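Local structure of angiotensin-converting enzyme (Anopheles gambiae, 6S1Y) at residues 14-19 and 81-86; 20-25 and 64-69. The protein probably acts as a zinc-dependent dipeptidyl carboxypeptidase that trims peptides from their C-terminal end, as expected of an angiotensin-converting enzyme. All coordinates share one frame; numbering follows the deposited sequence.

Contact 1: residues 14-19 and 81-86; sequences EISQIV and ATLKRR
Leu-83 reaches from residues 81-86 of helix 81-90 to residues 14-19 of helix 12-42 and meets them at Ile-15 and Ser-16. Its CG stands anti to the backbone N (chi1 -164°), which carries the forked end across the gap. One branch, CD1, lies 3.9 Å from Ser-16 CB, while CD2 approaches Ile-15 CG2 at 4.4 Å. Ile-15 is also covered by Phe-73 and Leu-78 of the loop leading into helix 81-90, so this end of the interface is a buried apolar cluster.

One turn further along both helices, Val-19 and Arg-86 cross at about a right angle. The arginine chain bends at chi3 (67°), and Arg-86 NH2 comes within 3.2 Å of Val-19 CG2, an oblique approach to the guanidinium. The closest packing is therefore between a methyl and a charged group, whose NE is held by a salt bridge to Glu-23 on helix 12-42.

Toward the partly exposed side the fit is looser. Ser-16 OG sits near the guanidinium plane at its edge, 3.5 Å from Arg-86 NH1, without a hydrogen bond being formed. The segment axes come within 11.1 Å and their N-to-C directions differ by 34°, so the two segments run roughly the same way. Such packing of the first N-terminal helix against the third is consistent with the lid that partly covers the active-site channel in angiotensin-converting enzymes.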
loop_
_atom_site.group_PDB
_atom_site.type_symbol
_atom_site.label_atom_id
_atom_site.label_comp_id
_atom_site.label_asym_id
_atom_site.label_seq_id
_atom_site.Cartn_x
_atom_site.Cartn_y
_atom_site.Cartn_z
ATOM N N GLU A 14 -5.308 40.200 -5.808
ATOM C CA GLU A 14 -6.609 40.124 -6.465
ATOM C C GLU A 14 -6.827 38.777 -7.150
ATOM O O GLU A 14 -7.918 38.203 -7.050
ATOM C CB GLU A 14 -6.734 41.266 -7.477
ATOM C CG GLU A 14 -8.108 41.419 -8.108
ATOM C CD GLU A 14 -8.224 42.681 -8.955
ATOM O OE1 GLU A 14 -9.325 43.275 -8.991
ATOM O OE2 GLU A 14 -7.214 43.081 -9.577
ATOM N N ILE A 15 -5.812 38.262 -7.849
ATOM C CA ILE A 15 -5.887 36.904 -8.380
ATOM C C ILE A 15 -6.151 35.922 -7.247
ATOM O O ILE A 15 -6.894 34.946 -7.406
ATOM C CB ILE A 15 -4.590 36.549 -9.132
ATOM C CG1 ILE A 15 -4.339 37.516 -10.291
ATOM C CG2 ILE A 15 -4.657 35.120 -9.668
ATOM C CD1 ILE A 15 -2.864 37.738 -10.594
ATOM N N SER A 16 -5.556 36.172 -6.079
ATOM C CA SER A 16 -5.737 35.280 -4.944
ATOM C C SER A 16 -7.194 35.215 -4.508
ATOM O O SER A 16 -7.626 34.203 -3.947
ATOM C CB SER A 16 -4.849 35.733 -3.787
ATOM O OG SER A 16 -4.889 34.799 -2.723
ATOM N N GLN A 17 -7.965 36.277 -4.750
ATOM C CA GLN A 17 -9.387 36.244 -4.432
ATOM C C GLN A 17 -10.162 35.409 -5.441
ATOM O O GLN A 17 -11.184 34.812 -5.090
ATOM C CB GLN A 17 -9.954 37.660 -4.397
ATOM C CG GLN A 17 -9.171 38.608 -3.517
ATOM C CD GLN A 17 -10.062 39.546 -2.715
ATOM O OE1 GLN A 17 -11.273 39.629 -2.943
ATOM N NE2 GLN A 17 -9.463 40.253 -1.766
ATOM N N ILE A 18 -9.704 35.368 -6.694
ATOM C CA ILE A 18 -10.391 34.588 -7.717
ATOM C C ILE A 18 -10.211 33.098 -7.455
ATOM O O ILE A 18 -11.181 32.330 -7.449
ATOM C CB ILE A 18 -9.879 34.965 -9.119
ATOM C CG1 ILE A 18 -9.954 36.477 -9.331
ATOM C CG2 ILE A 18 -10.679 34.237 -10.183
ATOM C CD1 ILE A 18 -9.437 36.925 -10.691
ATOM N N VAL A 19 -8.963 32.662 -7.252
ATOM C CA VAL A 19 -8.717 31.249 -6.993
ATOM C C VAL A 19 -9.400 30.836 -5.698
ATOM O O VAL A 19 -9.862 29.700 -5.567
ATOM C CB VAL A 19 -7.206 30.940 -6.957
ATOM C CG1 VAL A 19 -6.495 31.514 -8.183
ATOM C CG2 VAL A 19 -6.583 31.461 -5.678
ATOM N N ALA A 81 5.243 32.295 -4.665
ATOM C CA ALA A 81 5.408 30.936 -5.172
ATOM C C ALA A 81 4.239 30.053 -4.755
ATOM O O ALA A 81 3.753 29.237 -5.547
ATOM C CB ALA A 81 6.728 30.348 -4.677
ATOM N N THR A 82 3.773 30.207 -3.511
ATOM C CA THR A 82 2.591 29.486 -3.055
ATOM C C THR A 82 1.420 29.674 -4.013
ATOM O O THR A 82 0.623 28.749 -4.222
ATOM C CB THR A 82 2.208 29.957 -1.651
ATOM O OG1 THR A 82 3.362 29.927 -0.800
ATOM C CG2 THR A 82 1.116 29.071 -1.052
ATOM N N LEU A 83 1.305 30.865 -4.612
ATOM C CA LEU A 83 0.177 31.150 -5.487
ATOM C C LEU A 83 0.328 30.453 -6.834
ATOM O O LEU A 83 -0.635 29.878 -7.351
ATOM C CB LEU A 83 0.028 32.655 -5.701
ATOM C CG LEU A 83 -1.335 33.041 -6.282
ATOM C CD1 LEU A 83 -2.371 33.037 -5.165
ATOM C CD2 LEU A 83 -1.306 34.379 -6.989
ATOM N N LYS A 84 1.525 30.525 -7.430
ATOM C CA LYS A 84 1.781 29.775 -8.651
ATOM C C LYS A 84 1.418 28.310 -8.468
ATOM O O LYS A 84 0.915 27.658 -9.390
ATOM C CB LYS A 84 3.254 29.890 -9.053
ATOM C CG LYS A 84 3.723 31.268 -9.484
ATOM C CD LYS A 84 5.126 31.184 -10.092
ATOM C CE LYS A 84 5.858 32.518 -10.040
ATOM N NZ LYS A 84 7.073 32.549 -10.909
ATOM N N ARG A 85 1.676 27.775 -7.275
ATOM C CA ARG A 85 1.472 26.353 -7.026
ATOM C C ARG A 85 -0.006 26.025 -6.892
ATOM O O ARG A 85 -0.448 24.949 -7.307
ATOM C CB ARG A 85 2.232 25.948 -5.768
ATOM C CG ARG A 85 2.476 24.470 -5.613
ATOM C CD ARG A 85 3.278 24.195 -4.339
ATOM N NE ARG A 85 3.255 22.784 -3.988
ATOM C CZ ARG A 85 4.009 21.852 -4.562
ATOM N NH1 ARG A 85 4.854 22.184 -5.521
ATOM N NH2 ARG A 85 3.905 20.586 -4.175
ATOM N N ARG A 86 -0.786 26.933 -6.304
ATOM C CA ARG A 86 -2.221 26.707 -6.190
ATOM C C ARG A 86 -2.881 26.683 -7.555
ATOM O O ARG A 86 -3.827 25.918 -7.767
ATOM C CB ARG A 86 -2.847 27.788 -5.314
ATOM C CG ARG A 86 -2.558 27.627 -3.826
ATOM C CD ARG A 86 -2.717 28.948 -3.063
ATOM N NE ARG A 86 -4.100 29.413 -3.025
ATOM C CZ ARG A 86 -4.471 30.643 -2.678
ATOM N NH1 ARG A 86 -3.560 31.549 -2.340
ATOM N NH2 ARG A 86 -5.757 30.972 -2.677
#

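Contact 2: residues 20-25 and 64-69; sequences EWIEQR and KAVAEE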
loop_
_atom_site.group_PDB
_atom_site.type_symbol
_atom_site.label_atom_id
_atom_site.label_comp_id
_atom_site.label_asym_id
_atom_site.label_seq_id
_atom_site.Cartn_x
_atom_site.Cartn_y
_atom_site.Cartn_z
ATOM N N GLU A 20 -9.489 31.749 -4.729
ATOM C CA GLU A 20 -10.165 31.430 -3.477
ATOM C C GLU A 20 -11.634 31.098 -3.715
ATOM O O GLU A 20 -12.183 30.199 -3.072
ATOM C CB GLU A 20 -10.024 32.592 -2.499
ATOM C CG GLU A 20 -9.876 32.172 -1.045
ATOM C CD GLU A 20 -9.293 33.279 -0.176
ATOM O OE1 GLU A 20 -9.798 33.491 0.948
ATOM O OE2 GLU A 20 -8.328 33.940 -0.626
ATOM N N TRP A 21 -12.288 31.806 -4.639
ATOM C CA TRP A 21 -13.655 31.447 -5.003
ATOM C C TRP A 21 -13.677 30.152 -5.806
ATOM O O TRP A 21 -14.589 29.332 -5.654
ATOM C CB TRP A 21 -14.316 32.583 -5.793
ATOM C CG TRP A 21 -15.587 32.184 -6.515
ATOM C CD1 TRP A 21 -15.863 32.347 -7.847
ATOM C CD2 TRP A 21 -16.740 31.546 -5.945
ATOM N NE1 TRP A 21 -17.116 31.857 -8.136
ATOM C CE2 TRP A 21 -17.673 31.358 -6.987
ATOM C CE3 TRP A 21 -17.072 31.114 -4.655
ATOM C CZ2 TRP A 21 -18.919 30.760 -6.777
ATOM C CZ3 TRP A 21 -18.308 30.521 -4.448
ATOM C CH2 TRP A 21 -19.216 30.351 -5.505
ATOM N N ILE A 22 -12.677 29.956 -6.667
ATOM C CA ILE A 22 -12.571 28.706 -7.411
ATOM C C ILE A 22 -12.338 27.542 -6.453
ATOM O O ILE A 22 -12.965 26.484 -6.579
ATOM C CB ILE A 22 -11.457 28.811 -8.469
ATOM C CG1 ILE A 22 -11.811 29.890 -9.502
ATOM C CG2 ILE A 22 -11.248 27.470 -9.146
ATOM C CD1 ILE A 22 -10.759 30.108 -10.577
ATOM N N GLU A 23 -11.451 27.727 -5.470
ATOM C CA GLU A 23 -11.144 26.665 -4.520
ATOM C C GLU A 23 -12.400 26.130 -3.841
ATOM O O GLU A 23 -12.558 24.915 -3.680
ATOM C CB GLU A 23 -10.160 27.172 -3.463
ATOM C CG GLU A 23 -8.731 27.324 -3.957
ATOM C CD GLU A 23 -7.836 28.043 -2.961
ATOM O OE1 GLU A 23 -8.351 28.561 -1.941
ATOM O OE2 GLU A 23 -6.613 28.089 -3.202
ATOM N N GLN A 24 -13.297 27.020 -3.417
ATOM C CA GLN A 24 -14.501 26.567 -2.729
ATOM C C GLN A 24 -15.429 25.836 -3.687
ATOM O O GLN A 24 -16.052 24.835 -3.317
ATOM C CB GLN A 24 -15.218 27.750 -2.084
ATOM C CG GLN A 24 -14.320 28.664 -1.253
ATOM C CD GLN A 24 -13.618 27.946 -0.105
ATOM O OE1 GLN A 24 -14.125 26.957 0.440
ATOM N NE2 GLN A 24 -12.441 28.446 0.270
ATOM N N ARG A 25 -15.543 26.329 -4.919
ATOM C CA ARG A 25 -16.285 25.611 -5.949
ATOM C C ARG A 25 -15.725 24.203 -6.133
ATOM O O ARG A 25 -16.460 23.211 -6.037
ATOM C CB ARG A 25 -16.224 26.412 -7.255
ATOM C CG ARG A 25 -17.465 26.364 -8.123
ATOM C CD ARG A 25 -17.767 27.740 -8.712
ATOM N NE ARG A 25 -16.693 28.237 -9.569
ATOM C CZ ARG A 25 -16.503 27.860 -10.832
ATOM N NH1 ARG A 25 -15.505 28.372 -11.532
ATOM N NH2 ARG A 25 -17.305 26.965 -11.398
ATOM N N LYS A 64 -12.952 21.086 -15.623
ATOM C CA LYS A 64 -12.653 21.643 -16.939
ATOM C C LYS A 64 -12.837 23.161 -16.943
ATOM O O LYS A 64 -11.990 23.902 -17.455
ATOM C CB LYS A 64 -13.532 21.001 -18.001
ATOM C CG LYS A 64 -13.081 19.629 -18.485
ATOM C CD LYS A 64 -14.062 19.108 -19.521
ATOM C CE LYS A 64 -13.959 17.609 -19.713
ATOM N NZ LYS A 64 -15.281 16.941 -19.500
ATOM N N ALA A 65 -13.952 23.636 -16.381
ATOM C CA ALA A 65 -14.213 25.071 -16.312
ATOM C C ALA A 65 -13.170 25.780 -15.466
ATOM O O ALA A 65 -12.665 26.844 -15.848
ATOM C CB ALA A 65 -15.605 25.318 -15.736
ATOM N N VAL A 66 -12.840 25.209 -14.306
ATOM C CA VAL A 66 -11.799 25.786 -13.463
ATOM C C VAL A 66 -10.495 25.905 -14.232
ATOM O O VAL A 66 -9.795 26.916 -14.136
ATOM C CB VAL A 66 -11.617 24.938 -12.187
ATOM C CG1 VAL A 66 -10.312 25.303 -11.497
ATOM C CG2 VAL A 66 -12.806 25.121 -11.262
ATOM N N ALA A 67 -10.141 24.870 -14.997
ATOM C CA ALA A 67 -8.856 24.879 -15.687
ATOM C C ALA A 67 -8.808 25.986 -16.728
ATOM O O ALA A 67 -7.790 26.672 -16.871
ATOM C CB ALA A 67 -8.590 23.523 -16.343
ATOM N N GLU A 68 -9.897 26.167 -17.476
ATOM C CA GLU A 68 -9.951 27.266 -18.433
ATOM C C GLU A 68 -9.945 28.616 -17.721
ATOM O O GLU A 68 -9.171 29.512 -18.074
ATOM C CB GLU A 68 -11.187 27.130 -19.312
ATOM C CG GLU A 68 -11.220 28.119 -20.454
ATOM C CD GLU A 68 -12.454 27.957 -21.312
ATOM O OE1 GLU A 68 -13.279 28.899 -21.360
ATOM O OE2 GLU A 68 -12.605 26.876 -21.925
ATOM N N GLU A 69 -10.796 28.774 -16.704
ATOM C CA GLU A 69 -10.830 30.031 -15.968
ATOM C C GLU A 69 -9.447 30.443 -15.486
ATOM O O GLU A 69 -9.174 31.637 -15.331
ATOM C CB GLU A 69 -11.781 29.921 -14.774
ATOM C CG GLU A 69 -13.250 29.954 -15.144
ATOM C CD GLU A 69 -14.155 29.842 -13.925
ATOM O OE1 GLU A 69 -15.216 29.172 -14.016
ATOM O OE2 GLU A 69 -13.790 30.413 -12.872
#
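Ile-22 and Val-66 meet where residues 20-25 and 64-69 run antiparallel, near the C-terminal end of helix 46-70, with Arg-25 crossing beside them to Glu-69. The segment axes lie 10.9 Å apart at 168°.

Ile-22 loses the most area to the contact. Its CG2 branch, anti to the backbone N, pushes into the fork of Val-66, 3.3 Å from CG1 and 3.5 Å from CG2; the first distance is tighter than ordinary van der Waals contact. The other branch slides past Glu-69 in the opposite direction, leaving Ile-22 CD1 3.8 Å from Glu-69 OE2. Both Ile-22 and Val-66 are buried, and they make the apolar half of the interface.

Arg-25 supplies the polar half. Its chain, bent at chi2 and chi3, passes over one face of the Trp-21 ring, where CD stands 3.5 Å above the plane toward the rim. Glu-69 OE1 comes to the edge of the guanidinium, near its plane, and the carboxylate and guanidinium planes are nearly parallel (8° apart). Arg-25 NH1 makes the salt bridge to Glu-69 OE1 (2.6 Å); OE2 is also close to NH1, at 3.0 Å. The salt bridge is short, but its NH1-to-OE1 hydrogen bond is weak, bent to 128° at the hydrogen. Val-66 CG2 lies over one guanidinium face, 4.2 Å from Arg-25 NH1, joining the apolar and charged halves.

An apolar pair flanked by an ion pair on the partly exposed side thus closes the antiparallel helical hairpin of helices 12-42 and 46-70, consistent with the helical N-terminal lid of angiotensin-converting enzymes.

From the N terminus, helix 12-42 offers first residues 14-19 and then, directly after them, 20-25. The chain turns and comes back along helix 46-70, where contact 2 closes the shorter loop, a nearly all-helical hairpin. After the connection through Phe-73 and Leu-78, helix 81-90 docks on the start of helix 12-42, and contact 1 closes a longer loop that encloses the first. The contacts nest without crossing, and their centres are about 11 Å apart. The Arg-86 to Glu-23 salt bridge also joins them. Helix 12-42 is the shared element, binding three consecutive helices into one unit at the periphery of the chain.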